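Local coordinates for glycoside hydrolase (Streptococcus pneumoniae serotype 4, PDB 6ORH), which probably hydrolyses alpha-L-fucosidic linkages as a family GH29 alpha-L-fucosidase, and binds a fucose-containing glycan in its pocket, at residues 51-56 with 299-304; 137-142 with 179-184. The protein carries 2 engineered substitutions. All coordinates share one frame; numbering follows the deposited sequence.

Following the chain from its N terminus, the loop 51-56 comes first, just ahead of helix 56-65, and it waits until 299-304 for its partner. Contact 1 thus closes a loop of 242 residues that holds most of the alpha-L-fucosidase barrel, joining the loop ahead of an early helix to the one that follows strand 292-295 and leads into helix 306-322. Nested within that loop, contact 2 closes a much shorter one of 36 residues, in which the start of helix 139-154 meets the loop between strand 167-169 and helix 185-196. The two do not touch: their centres lie 35 Å apart, and their nearest atoms about 23 Å.

Contact 1: 51-56 with 299-304; sequences PSQLDA and NQAGLF. With EDO (1,2-ethanediol), chain J; EDO (1,2-ethanediol), chain H.
Two type I beta turns, Pro-51 to Leu-54 and Asn-299 to Gly-302, sit against each other, with the CA atoms of Leu-54 and Gly-302 only 3.9 Å apart. The backbone bonds between them are weak: Gln-53 N to Ala-301 O is strongly bent (122°), and Asp-55 N reaches Gly-302 O at a long 3.5 Å. Leu-54 CA adds a CA-H...O contact to Gly-302 O at 3.4 Å, and that carbonyl is also bonded by Trp-59. Gly-302 lets the segments come so near: a CB there would run into that of Leu-54, and at its positive phi (88°) would crowd Ala-301 O too. In this TIM-barrel domain the contact joins the loop entering helix 56-65, where Asp-55 is the N-cap and bonds Glu-58 N, to the one leading to helix 306-322. Gln-53 keeps CG anti to its carbonyl carbon (chi1 -71°) and extends past Ala-301, its NE2 3.6 Å from Ala-301 CB; its OE1 accepts a bond from O1 of ethanediol H (2.6 Å). Leu-303 brings CD2 up to the backbone of 51-56, 3.5 Å from Gln-53 O and against Asp-55 CB. Just past the second turn, Leu-303 N donates to Asn-299 OD1 from above the carbonyl plane.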
ATOM      1  N   PRO A  51      30.196 -13.729  25.161  1.00 17.73           N
ATOM      2  CA  PRO A  51      30.497 -13.914  23.735  1.00 18.31           C
ATOM      3  C   PRO A  51      32.000 -13.864  23.426  1.00 22.22           C
ATOM      4  O   PRO A  51      32.545 -12.823  22.983  1.00 21.96           O
ATOM      5  CB  PRO A  51      29.818 -12.691  23.102  1.00 17.62           C
ATOM      6  CG  PRO A  51      29.944 -11.628  24.198  1.00 15.26           C
ATOM      7  CD  PRO A  51      29.699 -12.379  25.492  1.00 16.38           C
ATOM      8  N   SER A  52      32.669 -15.006  23.596  1.00 24.08           N
ATOM      9  CA  SER A  52      34.127 -15.012  23.572  1.00 22.85           C
ATOM     10  C   SER A  52      34.693 -14.776  22.172  1.00 26.24           C
ATOM     11  O   SER A  52      35.856 -14.375  22.046  1.00 28.76           O
ATOM     12  CB  SER A  52      34.685 -16.280  24.154  1.00 25.20           C
ATOM     13  OG  SER A  52      34.166 -17.389  23.439  1.00 27.91           O
ATOM     14  N   GLN A  53      33.876 -14.962  21.131  1.00 18.07           N
ATOM     15  CA  GLN A  53      34.407 -14.738  19.793  1.00 16.80           C
ATOM     16  C   GLN A  53      33.987 -13.372  19.244  1.00 16.00           C
ATOM     17  O   GLN A  53      34.155 -13.131  18.037  1.00 16.25           O
ATOM     18  CB  GLN A  53      33.910 -15.827  18.845  1.00 16.24           C
ATOM     19  CG  GLN A  53      34.563 -17.185  19.118  1.00 17.46           C
ATOM     20  CD  GLN A  53      33.764 -18.278  18.454  1.00 17.33           C
ATOM     21  OE1 GLN A  53      33.914 -18.552  17.263  1.00 19.91           O
ATOM     22  NE2 GLN A  53      32.867 -18.899  19.197  1.00 17.96           N
ATOM     23  N   LEU A  54      33.491 -12.472  20.111  1.00 15.36           N
ATOM     24  CA  LEU A  54      32.905 -11.232  19.596  1.00 14.48           C
ATOM     25  C   LEU A  54      33.927 -10.400  18.817  1.00 14.94           C
ATOM     26  O   LEU A  54      35.048 -10.169  19.256  1.00 16.04           O
ATOM     27  CB  LEU A  54      32.303 -10.438  20.757  1.00 14.06           C
ATOM     28  CG  LEU A  54      31.432  -9.234  20.356  1.00 13.38           C
ATOM     29  CD1 LEU A  54      30.380  -9.020  21.429  1.00 13.93           C
ATOM     30  CD2 LEU A  54      32.283  -7.947  20.240  1.00 15.14           C
ATOM     31  N   ASP A  55      33.493  -9.926  17.645  1.00 15.38           N
ATOM     32  CA  ASP A  55      34.363  -9.141  16.782  1.00 15.49           C
ATOM     33  C   ASP A  55      33.552  -7.958  16.250  1.00 15.58           C
ATOM     34  O   ASP A  55      32.871  -8.087  15.219  1.00 15.72           O
ATOM     35  CB  ASP A  55      34.960 -10.028  15.692  1.00 17.97           C
ATOM     36  CG  ASP A  55      36.029  -9.292  14.909  1.00 18.79           C
ATOM     37  OD1 ASP A  55      36.079  -8.059  15.007  1.00 17.42           O
ATOM     38  OD2 ASP A  55      36.884  -9.972  14.265  1.00 25.33           O
ATOM     39  N   ALA A  56      33.584  -6.841  17.015  1.00 13.53           N
ATOM     40  CA  ALA A  56      32.807  -5.664  16.641  1.00 13.66           C
ATOM     41  C   ALA A  56      33.284  -5.065  15.318  1.00 15.49           C
ATOM     42  O   ALA A  56      32.483  -4.436  14.604  1.00 14.84           O
ATOM     43  CB  ALA A  56      32.852  -4.613  17.743  1.00 15.40           C
ATOM     44  N   ASN A 299      24.984 -13.275  17.301  1.00 13.42           N
ATOM     45  CA  ASN A 299      24.675 -14.553  17.929  1.00 14.32           C
ATOM     46  C   ASN A 299      25.399 -14.668  19.270  1.00 14.80           C
ATOM     47  O   ASN A 299      26.009 -13.718  19.743  1.00 14.50           O
ATOM     48  CB  ASN A 299      24.975 -15.719  16.969  1.00 14.56           C
ATOM     49  CG  ASN A 299      26.455 -15.861  16.654  1.00 15.26           C
ATOM     50  OD1 ASN A 299      27.304 -15.342  17.384  1.00 15.51           O
ATOM     51  ND2 ASN A 299      26.773 -16.510  15.547  1.00 16.54           N
ATOM     52  N   GLN A 300      25.321 -15.852  19.891  1.00 15.22           N
ATOM     53  CA  GLN A 300      25.871 -16.025  21.223  1.00 17.01           C
ATOM     54  C   GLN A 300      27.398 -16.036  21.204  1.00 15.68           C
ATOM     55  O   GLN A 300      28.030 -15.844  22.244  1.00 17.01           O
ATOM     56  CB  GLN A 300      25.336 -17.315  21.849  1.00 18.81           C
ATOM     57  CG  GLN A 300      23.859 -17.246  22.208  1.00 21.13           C
ATOM     58  CD  GLN A 300      23.387 -18.548  22.811  1.00 24.80           C
ATOM     59  OE1 GLN A 300      24.123 -19.535  22.869  1.00 26.30           O
ATOM     60  NE2 GLN A 300      22.157 -18.563  23.294  1.00 26.34           N
ATOM     61  N   ALA A 301      27.985 -16.209  20.025  1.00 15.24           N
ATOM     62  CA  ALA A 301      29.425 -16.087  19.889  1.00 14.84           C
ATOM     63  C   ALA A 301      29.855 -14.627  19.790  1.00 16.33           C
ATOM     64  O   ALA A 301      31.045 -14.336  19.904  1.00 17.11           O
ATOM     65  CB  ALA A 301      29.902 -16.862  18.674  1.00 16.37           C
ATOM     66  N   GLY A 302      28.889 -13.726  19.530  1.00 14.72           N
ATOM     67  CA  GLY A 302      29.194 -12.328  19.281  1.00 14.09           C
ATOM     68  C   GLY A 302      29.496 -12.008  17.819  1.00 13.77           C
ATOM     69  O   GLY A 302      30.185 -11.016  17.558  1.00 14.86           O
ATOM     70  N   LEU A 303      28.930 -12.815  16.895  1.00 13.36           N
ATOM     71  CA  LEU A 303      29.172 -12.651  15.462  1.00 13.30           C
ATOM     72  C   LEU A 303      27.825 -12.554  14.742  1.00 13.44           C
ATOM     73  O   LEU A 303      26.842 -13.110  15.213  1.00 14.52           O
ATOM     74  CB  LEU A 303      29.996 -13.835  14.934  1.00 14.59           C
ATOM     75  CG  LEU A 303      31.410 -13.944  15.531  1.00 13.71           C
ATOM     76  CD1 LEU A 303      32.090 -15.185  14.967  1.00 13.85           C
ATOM     77  CD2 LEU A 303      32.267 -12.730  15.139  1.00 13.67           C
ATOM     78  N   PHE A 304      27.786 -11.862  13.606  1.00 14.84           N
ATOM     79  CA  PHE A 304      26.565 -11.899  12.795  1.00 14.10           C
ATOM     80  C   PHE A 304      26.450 -13.305  12.208  1.00 16.07           C
ATOM     81  O   PHE A 304      27.461 -13.947  11.885  1.00 18.13           O
ATOM     82  CB  PHE A 304      26.680 -10.927  11.616  1.00 14.03           C
ATOM     83  CG  PHE A 304      26.492  -9.460  11.946  1.00 14.43           C
ATOM     84  CD1 PHE A 304      25.839  -9.051  13.101  1.00 14.37           C
ATOM     85  CD2 PHE A 304      26.930  -8.487  11.058  1.00 15.11           C
ATOM     86  CE1 PHE A 304      25.685  -7.688  13.377  1.00 14.68           C
ATOM     87  CE2 PHE A 304      26.727  -7.129  11.319  1.00 15.08           C
ATOM     88  CZ  PHE A 304      26.118  -6.736  12.479  1.00 14.16           C
TER
HETATM   89  C1  EDO J 510      37.685 -11.446  20.262  1.00 39.22           C
HETATM   90  O1  EDO J 510      36.524 -11.707  20.993  1.00 30.71           O
HETATM   91  C2  EDO J 510      38.393 -12.714  20.143  1.00 42.33           C
HETATM   92  O2  EDO J 510      38.461 -13.268  21.436  1.00 45.58           O
HETATM   93  C1  EDO H 508      32.665 -19.147  14.431  1.00 25.14           C
HETATM   94  O1  EDO H 508      31.905 -18.936  15.637  1.00 23.10           O
HETATM   95  C2  EDO H 508      32.314 -20.411  13.750  1.00 25.79           C
HETATM   96  O2  EDO H 508      32.287 -21.545  14.606  1.00 27.29           O

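Contact 2: 137-142 with 179-184; sequences DREADY and QKVNYE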
ATOM      1  N   ASP A 137       7.788   6.509  42.950  1.00 18.91           N
ATOM      2  CA  ASP A 137       8.230   7.156  44.175  1.00 19.44           C
ATOM      3  C   ASP A 137       9.692   7.587  44.114  1.00 20.05           C
ATOM      4  O   ASP A 137      10.161   8.338  44.975  1.00 21.29           O
ATOM      5  CB  ASP A 137       8.113   6.225  45.383  1.00 21.03           C
ATOM      6  CG  ASP A 137       6.682   5.922  45.768  1.00 23.63           C
ATOM      7  OD1 ASP A 137       5.798   6.580  45.263  1.00 26.48           O
ATOM      8  OD2 ASP A 137       6.494   5.017  46.568  1.00 29.20           O
ATOM      9  N   ARG A 138      10.419   7.099  43.100  1.00 19.72           N
ATOM     10  CA  ARG A 138      11.841   7.383  42.999  1.00 18.19           C
ATOM     11  C   ARG A 138      12.168   7.940  41.613  1.00 17.20           C
ATOM     12  O   ARG A 138      13.321   7.816  41.170  1.00 16.50           O
ATOM     13  CB  ARG A 138      12.672   6.116  43.196  1.00 18.65           C
ATOM     14  CG  ARG A 138      12.369   5.410  44.514  1.00 20.46           C
ATOM     15  CD  ARG A 138      13.035   4.073  44.702  1.00 20.32           C
ATOM     16  NE  ARG A 138      12.796   3.599  46.064  1.00 20.95           N
ATOM     17  CZ  ARG A 138      13.082   2.375  46.494  1.00 22.00           C
ATOM     18  NH1 ARG A 138      13.614   1.469  45.683  1.00 22.12           N
ATOM     19  NH2 ARG A 138      12.816   2.057  47.754  1.00 22.78           N
ATOM     20  N   GLU A 139      11.175   8.547  40.958  1.00 18.53           N
ATOM     21  CA  GLU A 139      11.376   8.797  39.526  1.00 18.24           C
ATOM     22  C   GLU A 139      12.376   9.932  39.316  1.00 18.26           C
ATOM     23  O   GLU A 139      13.092   9.939  38.311  1.00 17.74           O
ATOM     24  CB  GLU A 139      10.074   9.024  38.759  1.00 20.24           C
ATOM     25  CG  GLU A 139       9.272  10.176  39.293  1.00 21.80           C
ATOM     26  CD  GLU A 139       7.938  10.415  38.603  1.00 22.82           C
ATOM     27  OE1 GLU A 139       7.247  11.346  39.040  1.00 23.54           O
ATOM     28  OE2 GLU A 139       7.568   9.654  37.655  1.00 22.09           O
ATOM     29  N   ALA A 140      12.484  10.863  40.272  1.00 19.58           N
ATOM     30  CA  ALA A 140      13.527  11.861  40.112  1.00 18.72           C
ATOM     31  C   ALA A 140      14.902  11.190  40.099  1.00 17.77           C
ATOM     32  O   ALA A 140      15.788  11.581  39.326  1.00 17.15           O
ATOM     33  CB  ALA A 140      13.407  12.966  41.141  1.00 18.88           C
ATOM     34  N   ASP A 141      15.090  10.180  40.955  1.00 17.43           N
ATOM     35  CA  ASP A 141      16.364   9.479  41.018  1.00 17.10           C
ATOM     36  C   ASP A 141      16.570   8.668  39.735  1.00 15.27           C
ATOM     37  O   ASP A 141      17.691   8.603  39.227  1.00 16.04           O
ATOM     38  CB  ASP A 141      16.511   8.604  42.270  1.00 19.45           C
ATOM     39  CG  ASP A 141      16.898   9.371  43.525  1.00 26.24           C
ATOM     40  OD1 ASP A 141      17.310  10.524  43.413  1.00 25.65           O
ATOM     41  OD2 ASP A 141      16.827   8.776  44.622  1.00 30.73           O
ATOM     42  N   TYR A 142      15.496   8.076  39.197  1.00 15.67           N
ATOM     43  CA  TYR A 142      15.670   7.275  37.985  1.00 14.12           C
ATOM     44  C   TYR A 142      16.065   8.196  36.831  1.00 14.02           C
ATOM     45  O   TYR A 142      16.978   7.856  36.050  1.00 14.54           O
ATOM     46  CB  TYR A 142      14.426   6.467  37.568  1.00 14.41           C
ATOM     47  CG  TYR A 142      14.698   5.725  36.282  1.00 12.94           C
ATOM     48  CD1 TYR A 142      15.564   4.646  36.245  1.00 12.69           C
ATOM     49  CD2 TYR A 142      14.230   6.212  35.060  1.00 13.59           C
ATOM     50  CE1 TYR A 142      15.927   4.022  35.052  1.00 12.57           C
ATOM     51  CE2 TYR A 142      14.558   5.587  33.861  1.00 13.30           C
ATOM     52  CZ  TYR A 142      15.430   4.510  33.850  1.00 13.21           C
ATOM     53  OH  TYR A 142      15.774   3.888  32.670  1.00 12.21           O
ATOM     54  N   GLN A 179       6.111  -0.021  36.538  1.00 17.77           N
ATOM     55  CA  GLN A 179       5.887   1.257  37.197  1.00 18.30           C
ATOM     56  C   GLN A 179       5.699   2.369  36.161  1.00 19.12           C
ATOM     57  O   GLN A 179       6.398   2.384  35.156  1.00 18.65           O
ATOM     58  CB  GLN A 179       7.092   1.569  38.095  1.00 19.03           C
ATOM     59  CG  GLN A 179       7.068   0.788  39.410  1.00 19.18           C
ATOM     60  CD  GLN A 179       6.030   1.399  40.328  1.00 19.42           C
ATOM     61  OE1 GLN A 179       5.897   2.612  40.451  1.00 19.74           O
ATOM     62  NE2 GLN A 179       5.297   0.546  41.022  1.00 21.78           N
ATOM     63  N   LYS A 180       4.784   3.309  36.428  1.00 19.57           N
ATOM     64  CA  LYS A 180       4.441   4.352  35.465  1.00 21.64           C
ATOM     65  C   LYS A 180       5.318   5.591  35.663  1.00 20.83           C
ATOM     66  O   LYS A 180       4.838   6.697  35.938  1.00 21.62           O
ATOM     67  CB  LYS A 180       2.938   4.649  35.515  1.00 24.67           C
ATOM     68  CG  LYS A 180       2.088   3.423  35.205  1.00 29.76           C
ATOM     69  CD  LYS A 180       0.723   3.714  34.608  1.00 36.20           C
ATOM     70  CE  LYS A 180      -0.020   2.453  34.208  1.00 39.14           C
ATOM     71  NZ  LYS A 180       0.796   1.593  33.314  1.00 45.74           N
ATOM     72  N   VAL A 181       6.628   5.386  35.506  1.00 19.02           N
ATOM     73  CA  VAL A 181       7.616   6.443  35.646  1.00 17.32           C
ATOM     74  C   VAL A 181       7.404   7.466  34.528  1.00 17.98           C
ATOM     75  O   VAL A 181       7.116   7.085  33.395  1.00 19.06           O
ATOM     76  CB  VAL A 181       9.036   5.842  35.601  1.00 17.30           C
ATOM     77  CG1 VAL A 181      10.094   6.925  35.490  1.00 17.94           C
ATOM     78  CG2 VAL A 181       9.321   4.958  36.820  1.00 17.20           C
ATOM     79  N   ASN A 182       7.533   8.753  34.878  1.00 18.83           N
ATOM     80  CA  ASN A 182       7.478   9.840  33.911  1.00 19.87           C
ATOM     81  C   ASN A 182       8.903  10.357  33.716  1.00 18.40           C
ATOM     82  O   ASN A 182       9.678  10.432  34.677  1.00 19.53           O
ATOM     83  CB  ASN A 182       6.578  10.977  34.390  1.00 23.13           C
ATOM     84  CG  ASN A 182       5.095  10.653  34.353  1.00 27.12           C
ATOM     85  OD1 ASN A 182       4.635   9.863  33.539  1.00 31.91           O
ATOM     86  ND2 ASN A 182       4.334  11.321  35.195  1.00 32.29           N
ATOM     87  N   TYR A 183       9.235  10.712  32.470  1.00 15.56           N
ATOM     88  CA  TYR A 183      10.608  11.044  32.112  1.00 14.86           C
ATOM     89  C   TYR A 183      10.792  12.557  31.957  1.00 14.40           C
ATOM     90  O   TYR A 183       9.915  13.250  31.458  1.00 14.63           O
ATOM     91  CB  TYR A 183      10.970  10.348  30.791  1.00 14.73           C
ATOM     92  CG  TYR A 183      10.787   8.856  30.818  1.00 13.76           C
ATOM     93  CD1 TYR A 183      11.415   8.091  31.793  1.00 14.31           C
ATOM     94  CD2 TYR A 183       9.959   8.218  29.920  1.00 14.42           C
ATOM     95  CE1 TYR A 183      11.252   6.719  31.827  1.00 15.22           C
ATOM     96  CE2 TYR A 183       9.786   6.840  29.936  1.00 14.86           C
ATOM     97  CZ  TYR A 183      10.443   6.093  30.898  1.00 15.59           C
ATOM     98  OH  TYR A 183      10.306   4.744  30.930  1.00 15.32           O
ATOM     99  N   GLU A 184      11.970  13.034  32.364  1.00 14.21           N
ATOM    100  CA  GLU A 184      12.330  14.437  32.256  1.00 13.95           C
ATOM    101  C   GLU A 184      12.880  14.694  30.851  1.00 13.80           C
ATOM    102  O   GLU A 184      14.038  15.068  30.698  1.00 15.49           O
ATOM    103  CB  GLU A 184      13.321  14.822  33.351  1.00 15.14           C
ATOM    104  CG  GLU A 184      12.687  14.825  34.742  1.00 17.59           C
ATOM    105  CD  GLU A 184      13.695  15.036  35.859  1.00 19.76           C
ATOM    106  OE1 GLU A 184      14.725  15.710  35.621  1.00 20.10           O
ATOM    107  OE2 GLU A 184      13.463  14.503  36.974  1.00 22.40           O
TER
HETATM  108  O   HOH W   1       4.970   9.355  37.324  1.00 42.93           O
HETATM  109  O   HOH W   2      15.986  14.206  38.242  1.00 19.01           O
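The rings of Tyr-142 and Tyr-183 meet at a slant, Tyr-142 CE2 lying 4.0 Å from Tyr-183 CE1. One face of the Tyr-183 ring carries the carbonyl of its own segment's Val-181, whose O stands 4.2 Å above the plane of the Tyr-183 ring and over its centre. Val-181 also approaches the Tyr-142 ring obliquely, with CG1 4.2 Å from Tyr-142 CD2. Outside the two segments, Tyr-134 meets the Tyr-142 ring edge-to-face and exchanges a hydroxyl hydrogen bond with Tyr-183, while Trp-188 packs against the Tyr-183 ring.

Beside this aromatic cluster, Glu-139 makes the direct polar link. Its CG is held between the backbone N and the carbonyl carbon (chi1 58°), and from there the chain runs out fully extended alongside Asn-182, pointing the same way. CB rests on Val-181 CG1, and OE2 takes a nearly straight hydrogen bond from Asn-182 N at 2.9 Å (167°), the donor arriving almost along the C-O axis. The same oxygen accepts water 1, which also donates to Lys-180 O, so two donors grip OE2 and the water extends the bridge to the inverse gamma turn centred on Lys-180. Farther along, Glu-184 swings its carboxylate back toward the helix; OE2 and Ala-140 O, both acceptors, are joined through water 2, which donates to each at 2.8 Å. Asn-143, just past the segment, donates from ND2 to Glu-139 O and Asn-182 O and accepts Glu-184 N at OD1, so one amide spans both segments.

Arg-138 and Glu-184 stand at the N-cap positions of helices 139-154 and 185-196, so the contact sets the first turn of helix 139-154 against the loop that leads into helix 185-196, in the TIM-barrel domain.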